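Local coordinates for glycoside hydrolase family protein (Novosphingobium sp. PP1Y, PDB 6Q2F), which probably hydrolyses terminal alpha-L-rhamnosidic bonds, releasing L-rhamnose from glycosides, at residues A[1100-1105]-A[1119-1124]; A[703-708]-A[1096-1101]. One frame throughout, in Å; residues are numbered along the deposited sequence.

Interaction 1: residues A[1100-1105]-A[1119-1124]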
# COMPACT_ATOMS: atom_id res chain seq x y z
N ASN A 1100 18.70 17.37 19.57
CA ASN A 1100 19.88 18.04 20.10
C ASN A 1100 20.24 17.50 21.48
O ASN A 1100 21.42 17.31 21.79
CB ASN A 1100 19.66 19.56 20.14
CG ASN A 1100 19.70 20.21 18.76
OD1 ASN A 1100 19.92 19.54 17.75
ND2 ASN A 1100 19.49 21.52 18.71
N ARG A 1101 19.24 17.27 22.33
CA ARG A 1101 19.51 16.68 23.65
C ARG A 1101 19.98 15.24 23.54
O ARG A 1101 20.71 14.76 24.41
CB ARG A 1101 18.25 16.74 24.52
CG ARG A 1101 18.50 16.39 25.98
CD ARG A 1101 19.54 17.36 26.59
NE ARG A 1101 20.87 16.78 26.69
CZ ARG A 1101 21.90 17.36 27.30
NH1 ARG A 1101 21.76 18.55 27.86
NH2 ARG A 1101 23.08 16.75 27.35
N LEU A 1102 19.56 14.53 22.49
CA LEU A 1102 20.09 13.20 22.23
C LEU A 1102 21.55 13.29 21.85
O LEU A 1102 22.39 12.55 22.38
CB LEU A 1102 19.28 12.52 21.11
CG LEU A 1102 17.87 12.03 21.43
CD1 LEU A 1102 17.14 11.68 20.14
CD2 LEU A 1102 17.95 10.79 22.33
N ILE A 1103 21.89 14.19 20.92
CA ILE A 1103 23.29 14.40 20.59
C ILE A 1103 24.06 14.86 21.82
O ILE A 1103 25.15 14.35 22.11
CB ILE A 1103 23.41 15.40 19.43
CG1 ILE A 1103 22.73 14.81 18.20
CG2 ILE A 1103 24.88 15.75 19.21
CD1 ILE A 1103 22.50 15.81 17.09
N GLY A 1104 23.49 15.79 22.59
CA GLY A 1104 24.17 16.28 23.78
C GLY A 1104 24.50 15.17 24.76
O GLY A 1104 25.49 15.26 25.48
N ASP A 1105 23.70 14.11 24.78
CA ASP A 1105 23.94 13.01 25.72
C ASP A 1105 25.06 12.09 25.27
O ASP A 1105 25.53 11.28 26.08
CB ASP A 1105 22.66 12.21 25.93
CG ASP A 1105 21.77 12.81 27.00
OD1 ASP A 1105 22.07 13.92 27.46
OD2 ASP A 1105 20.76 12.16 27.36
N PRO A 1119 20.89 3.19 20.45
CA PRO A 1119 21.49 4.51 20.25
C PRO A 1119 20.93 5.19 19.01
O PRO A 1119 20.51 4.54 18.05
CB PRO A 1119 22.99 4.21 20.11
CG PRO A 1119 23.06 2.76 19.71
CD PRO A 1119 21.88 2.10 20.36
N THR A 1120 20.88 6.51 19.06
CA THR A 1120 20.24 7.30 18.02
C THR A 1120 21.23 8.14 17.22
O THR A 1120 21.25 8.07 15.99
CB THR A 1120 19.16 8.21 18.62
OG1 THR A 1120 19.77 9.15 19.52
CG2 THR A 1120 18.12 7.39 19.40
N TYR A 1121 22.07 8.92 17.89
CA TYR A 1121 23.00 9.79 17.19
C TYR A 1121 24.41 9.61 17.73
O TYR A 1121 24.60 9.30 18.91
CB TYR A 1121 22.58 11.26 17.31
CG TYR A 1121 21.28 11.53 16.62
CD1 TYR A 1121 21.24 11.85 15.27
CD2 TYR A 1121 20.07 11.44 17.31
CE1 TYR A 1121 20.04 12.08 14.63
CE2 TYR A 1121 18.87 11.66 16.68
CZ TYR A 1121 18.86 11.99 15.34
OH TYR A 1121 17.66 12.21 14.70
N ARG A 1122 25.37 9.81 16.85
CA ARG A 1122 26.77 9.93 17.24
C ARG A 1122 27.03 11.32 17.78
O ARG A 1122 26.33 12.28 17.45
CB ARG A 1122 27.69 9.65 16.05
CG ARG A 1122 27.34 8.39 15.27
CD ARG A 1122 27.63 8.58 13.79
NE ARG A 1122 28.92 9.25 13.58
CZ ARG A 1122 30.10 8.64 13.65
NH1 ARG A 1122 30.16 7.34 13.92
NH2 ARG A 1122 31.22 9.32 13.45
N ALA A 1123 28.06 11.44 18.62
CA ALA A 1123 28.45 12.75 19.11
C ALA A 1123 28.83 13.69 17.98
O ALA A 1123 28.79 14.91 18.16
CB ALA A 1123 29.60 12.62 20.12
N ASP A 1124 29.20 13.14 16.82
CA ASP A 1124 29.46 13.93 15.62
C ASP A 1124 28.25 14.75 15.20
O ASP A 1124 28.40 15.84 14.64
CB ASP A 1124 29.81 13.04 14.43
CG ASP A 1124 30.94 12.12 14.69
OD1 ASP A 1124 30.98 11.51 15.78
OD2 ASP A 1124 31.78 11.99 13.78
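Asp-1105 OD1 accepts several bonds on the helix whose Leu-1102 and Ile-1103 pack against Tyr-1121. Arg-1101 NE and NH2, one turn back, lie 3.2 and 3.0 Å from Asp-1105 OD1, both bent, weak bonds within a salt bridge, and Ile-1113 N adds another weak one. The contact itself is apolar and joins helix to loop within the galactose-binding-like domain. Leu-1102 CD1 comes to the rim of the Tyr-1121 ring, near its plane, 3.9 Å from CE2. Thr-1120 OG1 rests against the side of the leucine end, 3.7 Å from each of Leu-1102 CD1 and CD2, the two side chains crossing at about a right angle. Ile-1103 works at the root of the tyrosine instead, its CG1 3.7 Å from Tyr-1121 CB. With CG2 anti to the backbone N, the isoleucine's other branch turns to the loop backbone, Ile-1103 CG2 reaching Ala-1123 O at 4.1 Å. Leucine thus covers the ring edge and isoleucine the CB-CG root, places that suit apolar, branched residues. On the exposed side, Arg-1122 NH2 makes a salt bridge of 2.7 Å with Asp-1124 OD2. The tyrosine's polar end leaves the contact, its OH bonding to Pro-652 O in the loop between strand 642-649 and helix 657-670. Helix 1099-1105, just after strand 1086-1095, is thereby flanked by the loop that runs from strand 1115-1116 to strand 1131-1140.

Interaction 2: residues A[703-708]-A[1096-1101]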
# COMPACT_ATOMS: atom_id res chain seq x y z
N ARG A 703 3.13 11.23 23.93
CA ARG A 703 3.19 12.28 24.94
C ARG A 703 4.60 12.58 25.41
O ARG A 703 4.81 13.61 26.08
CB ARG A 703 2.33 11.90 26.14
CG ARG A 703 2.72 10.59 26.85
CD ARG A 703 1.74 10.39 27.97
NE ARG A 703 1.86 9.08 28.60
CZ ARG A 703 2.55 8.90 29.72
NH1 ARG A 703 3.16 9.94 30.27
NH2 ARG A 703 2.64 7.69 30.25
N GLN A 704 5.56 11.72 25.10
CA GLN A 704 6.97 11.98 25.39
C GLN A 704 7.66 12.79 24.30
O GLN A 704 8.79 13.24 24.51
CB GLN A 704 7.71 10.64 25.58
CG GLN A 704 7.19 9.76 26.72
CD GLN A 704 7.47 10.32 28.10
OE1 GLN A 704 7.17 11.47 28.40
NE2 GLN A 704 8.04 9.50 28.96
N GLU A 705 7.04 12.97 23.12
CA GLU A 705 7.65 13.84 22.11
C GLU A 705 7.95 15.20 22.72
O GLU A 705 7.21 15.69 23.57
CB GLU A 705 6.71 13.96 20.89
CG GLU A 705 7.23 14.80 19.70
CD GLU A 705 8.57 14.34 19.14
OE1 GLU A 705 9.62 14.62 19.77
OE2 GLU A 705 8.60 13.71 18.06
N SER A 706 9.07 15.81 22.29
CA SER A 706 9.50 17.06 22.92
C SER A 706 8.46 18.16 22.73
O SER A 706 8.18 18.92 23.67
CB SER A 706 10.86 17.49 22.36
OG SER A 706 10.90 17.37 20.95
N TRP A 707 7.86 18.25 21.55
CA TRP A 707 6.84 19.24 21.27
C TRP A 707 5.42 18.70 21.48
O TRP A 707 4.46 19.29 20.98
CB TRP A 707 7.00 19.78 19.85
CG TRP A 707 7.18 18.71 18.80
CD1 TRP A 707 8.34 18.08 18.47
CD2 TRP A 707 6.16 18.16 17.95
NE1 TRP A 707 8.12 17.16 17.46
CE2 TRP A 707 6.79 17.19 17.13
CE3 TRP A 707 4.80 18.39 17.79
CZ2 TRP A 707 6.09 16.45 16.16
CZ3 TRP A 707 4.10 17.66 16.84
CH2 TRP A 707 4.75 16.70 16.03
N ALA A 708 5.29 17.61 22.24
CA ALA A 708 4.00 16.92 22.33
C ALA A 708 2.92 17.82 22.92
O ALA A 708 1.77 17.79 22.48
CB ALA A 708 4.13 15.66 23.17
N ASN A 1096 11.35 22.53 20.16
CA ASN A 1096 12.16 21.90 19.13
C ASN A 1096 12.01 20.38 19.26
O ASN A 1096 11.16 19.90 20.01
CB ASN A 1096 13.62 22.35 19.23
CG ASN A 1096 14.24 21.99 20.56
OD1 ASN A 1096 13.53 21.69 21.52
ND2 ASN A 1096 15.57 22.04 20.63
N THR A 1097 12.85 19.63 18.54
CA THR A 1097 12.84 18.18 18.60
C THR A 1097 13.81 17.68 19.68
O THR A 1097 14.60 18.43 20.24
CB THR A 1097 13.25 17.56 17.26
OG1 THR A 1097 14.61 17.91 16.97
CG2 THR A 1097 12.32 18.03 16.12
N TRP A 1098 13.74 16.37 19.95
CA TRP A 1098 14.67 15.73 20.88
C TRP A 1098 16.07 15.57 20.32
O TRP A 1098 16.94 15.10 21.07
CB TRP A 1098 14.17 14.33 21.26
CG TRP A 1098 13.21 14.33 22.38
CD1 TRP A 1098 11.86 14.03 22.33
CD2 TRP A 1098 13.50 14.64 23.75
NE1 TRP A 1098 11.31 14.14 23.59
CE2 TRP A 1098 12.30 14.50 24.48
CE3 TRP A 1098 14.67 15.01 24.43
CZ2 TRP A 1098 12.23 14.74 25.86
CZ3 TRP A 1098 14.60 15.23 25.81
CH2 TRP A 1098 13.39 15.09 26.50
N VAL A 1099 16.31 15.93 19.06
CA VAL A 1099 17.56 15.56 18.40
C VAL A 1099 18.76 16.10 19.17
O VAL A 1099 19.75 15.39 19.40
CB VAL A 1099 17.55 16.06 16.94
CG1 VAL A 1099 18.93 15.93 16.30
CG2 VAL A 1099 16.51 15.29 16.14
N ASN A 1100 18.70 17.37 19.57
CA ASN A 1100 19.88 18.04 20.10
C ASN A 1100 20.24 17.50 21.48
O ASN A 1100 21.42 17.31 21.79
CB ASN A 1100 19.66 19.56 20.14
CG ASN A 1100 19.70 20.21 18.76
OD1 ASN A 1100 19.92 19.54 17.75
ND2 ASN A 1100 19.49 21.52 18.71
N ARG A 1101 19.24 17.27 22.33
CA ARG A 1101 19.51 16.68 23.65
C ARG A 1101 19.98 15.24 23.54
O ARG A 1101 20.71 14.76 24.41
CB ARG A 1101 18.25 16.74 24.52
CG ARG A 1101 18.50 16.39 25.98
CD ARG A 1101 19.54 17.36 26.59
NE ARG A 1101 20.87 16.78 26.69
CZ ARG A 1101 21.90 17.36 27.30
NH1 ARG A 1101 21.76 18.55 27.86
NH2 ARG A 1101 23.08 16.75 27.35
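Ser-706 holds OG between its backbone N and carbonyl carbon (chi1 45°), which aims the hydroxyl at Asn-1096, and Trp-1098 has CG anti to its carbonyl carbon (chi1 -85°), which swings the indole over the loop. That loop, from the rhamnosidase part, contains a type I beta turn from Glu-705 to Ala-708, and this buried contact joins it to the galactose-binding-like part at the start of helix 1099-1105, where Thr-1097 OG1 accepts a weak capping bond from Val-1099 N. Two bonds join the sides. Trp-1098 NE1 donates a hydrogen bond to Gln-704 O at 2.8 Å, nearly straight (163°), in the carbonyl plane and close to the ring plane. Ser-706 OG donates to Asn-1096 O at 2.7 Å, on a lone pair in the carbonyl plane. Serine is small enough for its CB also to sit over the five-membered ring of Trp-1098, a CH-pi contact 3.7 Å from the centroid. A leucine in place of Trp-1098 would probably leave Gln-704 O without this donor and Ser-706 CB without a ring to lie on. Glu-705 bends at chi2 and brings OE1 back to Ser-706 N at 2.8 Å, which holds the carboxylate beside the indole, Glu-705 OE1 lying 3.5 Å from Trp-1098 CD1. Trp-707, whose NE1 bonds to Phe-655 O, turns its edge to the partner segment, with CD1 3.7 Å from Asn-1096 O.

The chain order is 703-708, then, nearly 400 residues later, 1096-1101, 1100-1105 and 1119-1124. Interactions 1 and 2 lie about 13 Å apart, centre to centre, and their segments overlap at Asn-1100 and Arg-1101. The residues leading into helix 1099-1105 meet the loop before helix 712-726, and Leu-1102 and Ile-1103 meet the loop before strand 1131-1140. The two contacts touch where Tyr-1121 OH packs 3.6 Å from Val-1099 CG2. Both also reach the loop after strand 642-649, a barrel strand that carries the sodium ligand Glu-644. The start of the helix and the residues before it probably help to fix the galactose-binding-like part against the barrel, with Tyr-1121 adding a second link.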